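Local coordinates for protein antitoxin (Nitrosomonas europaea, PDB 2ODK) that probably acts as the antitoxin of a type II toxin-antitoxin system, as a member of the Phd/YefM family, at residues V39-P42 with I43-R47. Numbering follows the deposited sequence. Where two conformers were deposited one is given.
Sequences VLVP and IGEWR
Val41 and Glu45 meet with their first torsions in the same state: Val41 CG1 is anti to its own backbone N at chi1 178°, and Glu45 CG is likewise anti to its own, with the rest of the glutamate chain extended. The two side chains cross at about a right angle, and Val41 CG1 rests against the aliphatic part of the glutamate, 4.0 Å from Glu45 CB. Val41 CG1 also reaches the first turn of the helix, lying 3.8 Å from Trp46 N and 4.1 Å from Trp46 CB, while the indole leads away from the strand. Pro42 and Glu45 run side by side and point the same way, with Glu45 OE1 3.8 Å from Pro42 CD.

A backbone hydrogen bond closes the first helical turn. Pro42, the last strand residue, occupies the N-cap position, and its carbonyl opens the helical i to i+4 pattern: Trp46 N donates to Pro42 O over 3.1 Å, with an N-H...O angle of 167°. Arg47 N to Ile43 O, 2.9 Å, repeats the pattern one residue on. The axes of segments 39-42 and 43-47 are 89° apart, a near right-angle turn where strand 35-42 passes into helix 43-52.

Around this corner, residues 39-42 form an antiparallel ladder with a strand of the second subunit, and both Val39 and Glu45 pack on Trp46 of that subunit. Chemically, one nearly straight hydrogen bond between backbone groups carries the polar part of the corner, and the Val41 CG1 methyl and the Glu45 CB methylene lie beside it; on that side the bond is lined by carbon, which would probably limit competition from water.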
ATOM      1  N   VAL A  39       2.103  -4.293  -0.664  1.00 11.50           N
ATOM      2  CA  VAL A  39       1.351  -4.343   0.590  0.60 12.13           C
ATOM      3  C   VAL A  39       1.038  -2.906   1.014  1.00 10.82           C
ATOM      4  O   VAL A  39       1.886  -2.014   0.906  1.00 11.48           O
ATOM      5  CB  VAL A  39       2.117  -5.163   1.658  0.60 12.91           C
ATOM      6  CG1 VAL A  39       3.507  -4.654   1.837  0.60 13.60           C
ATOM      7  CG2 VAL A  39       1.392  -5.193   2.980  0.60 11.72           C
ATOM      8  N   LEU A  40      -0.222  -2.689   1.389  1.00 10.67           N
ATOM      9  CA  LEU A  40      -0.629  -1.344   1.848  1.00 10.38           C
ATOM     10  C   LEU A  40      -0.463  -1.342   3.359  1.00 11.31           C
ATOM     11  O   LEU A  40      -1.102  -2.161   4.045  1.00 11.32           O
ATOM     12  CB  LEU A  40      -2.100  -1.078   1.481  1.00 10.62           C
ATOM     13  CG  LEU A  40      -2.543   0.376   1.683  1.00 10.90           C
ATOM     14  CD1 LEU A  40      -1.893   1.334   0.694  1.00 11.27           C
ATOM     15  CD2 LEU A  40      -4.055   0.532   1.674  1.00 12.03           C
ATOM     16  N   VAL A  41       0.389  -0.432   3.855  1.00 10.53           N
ATOM     17  CA  VAL A  41       0.813  -0.428   5.254  1.00 11.21           C
ATOM     18  C   VAL A  41       0.358   0.896   5.886  1.00 10.57           C
ATOM     19  O   VAL A  41       0.472   1.930   5.268  1.00 10.72           O
ATOM     20  CB  VAL A  41       2.368  -0.480   5.324  1.00 11.46           C
ATOM     21  CG1 VAL A  41       2.883  -0.419   6.764  1.00 13.01           C
ATOM     22  CG2 VAL A  41       2.896  -1.734   4.580  1.00 14.23           C
ATOM     23  N   PRO A  42      -0.144   0.864   7.137  1.00 10.73           N
ATOM     24  CA  PRO A  42      -0.470   2.145   7.784  1.00 11.03           C
ATOM     25  C   PRO A  42       0.777   3.021   7.810  1.00  9.66           C
ATOM     26  O   PRO A  42       1.863   2.544   8.112  1.00 10.51           O
ATOM     27  CB  PRO A  42      -0.832   1.742   9.223  1.00 11.36           C
ATOM     28  CG  PRO A  42      -1.256   0.270   9.130  1.00 12.36           C
ATOM     29  CD  PRO A  42      -0.393  -0.305   8.004  1.00 12.34           C
ATOM     30  N   ILE A  43       0.625   4.308   7.522  1.00  9.89           N
ATOM     31  CA  ILE A  43       1.820   5.115   7.286  1.00  9.69           C
ATOM     32  C   ILE A  43       2.719   5.182   8.542  1.00  9.16           C
ATOM     33  O   ILE A  43       3.957   5.110   8.441  1.00 10.64           O
ATOM     34  CB  ILE A  43       1.475   6.521   6.761  1.00 10.54           C
ATOM     35  CG1 ILE A  43       2.719   7.319   6.322  1.00 10.96           C
ATOM     36  CG2 ILE A  43       0.674   7.345   7.756  1.00 10.93           C
ATOM     37  CD1 ILE A  43       3.335   6.728   5.033  1.00 12.04           C
ATOM     38  N   GLY A  44       2.087   5.234   9.717  1.00  9.10           N
ATOM     39  CA  GLY A  44       2.874   5.340  10.969  1.00  9.16           C
ATOM     40  C   GLY A  44       3.719   4.097  11.184  1.00  9.20           C
ATOM     41  O   GLY A  44       4.876   4.173  11.659  1.00  9.56           O
ATOM     42  N   GLU A  45       3.148   2.939  10.828  1.00  9.93           N
ATOM     43  CA  GLU A  45       3.883   1.691  10.977  1.00 11.08           C
ATOM     44  C   GLU A  45       5.091   1.674  10.031  1.00 10.87           C
ATOM     45  O   GLU A  45       6.198   1.267  10.433  1.00 11.64           O
ATOM     46  CB  GLU A  45       2.955   0.513  10.664  1.00 11.74           C
ATOM     47  CG  GLU A  45       3.644  -0.835  10.720  1.00 14.41           C
ATOM     48  CD  GLU A  45       2.673  -2.013  10.615  1.00 15.62           C
ATOM     49  OE1 GLU A  45       1.473  -1.832  10.898  1.00 18.87           O
ATOM     50  OE2 GLU A  45       3.119  -3.142  10.271  1.00 21.30           O
ATOM     51  N   TRP A  46       4.886   2.124   8.773  1.00 11.79           N
ATOM     52  CA  TRP A  46       5.989   2.235   7.848  1.00 13.17           C
ATOM     53  C   TRP A  46       7.089   3.179   8.362  1.00 11.61           C
ATOM     54  O   TRP A  46       8.296   2.840   8.311  1.00 13.09           O
ATOM     55  CB  TRP A  46       5.421   2.757   6.517  1.00 16.40           C
ATOM     56  CG  TRP A  46       6.424   3.191   5.489  1.00 18.97           C
ATOM     57  CD1 TRP A  46       6.684   4.483   5.042  1.00 20.29           C
ATOM     58  CD2 TRP A  46       7.250   2.337   4.772  1.00 20.12           C
ATOM     59  NE1 TRP A  46       7.651   4.444   4.079  1.00 26.85           N
ATOM     60  CE2 TRP A  46       8.010   3.139   3.872  1.00 19.12           C
ATOM     61  CE3 TRP A  46       7.404   0.974   4.752  1.00 18.08           C
ATOM     62  CZ2 TRP A  46       8.936   2.611   3.005  1.00 22.79           C
ATOM     63  CZ3 TRP A  46       8.366   0.431   3.845  1.00 22.37           C
ATOM     64  CH2 TRP A  46       9.095   1.249   3.001  1.00 22.08           C
ATOM     65  N   ARG A  47       6.696   4.358   8.860  1.00 11.85           N
ATOM     66  CA  ARG A  47       7.714   5.318   9.330  1.00 10.94           C
ATOM     67  C   ARG A  47       8.547   4.698  10.456  1.00 10.75           C
ATOM     68  O   ARG A  47       9.764   4.856  10.498  1.00 12.02           O
ATOM     69  CB  ARG A  47       7.079   6.601   9.861  1.00 11.92           C
ATOM     70  CG  ARG A  47       6.269   7.402   8.833  1.00 12.65           C
ATOM     71  CD  ARG A  47       7.120   7.828   7.656  1.00 13.41           C
ATOM     72  NE  ARG A  47       6.382   8.691   6.740  1.00 10.06           N
ATOM     73  CZ  ARG A  47       6.881   9.078   5.564  1.00 12.20           C
ATOM     74  NH1 ARG A  47       8.127   8.715   5.239  1.00 17.00           N
ATOM     75  NH2 ARG A  47       6.189   9.868   4.762  1.00 12.74           N
TER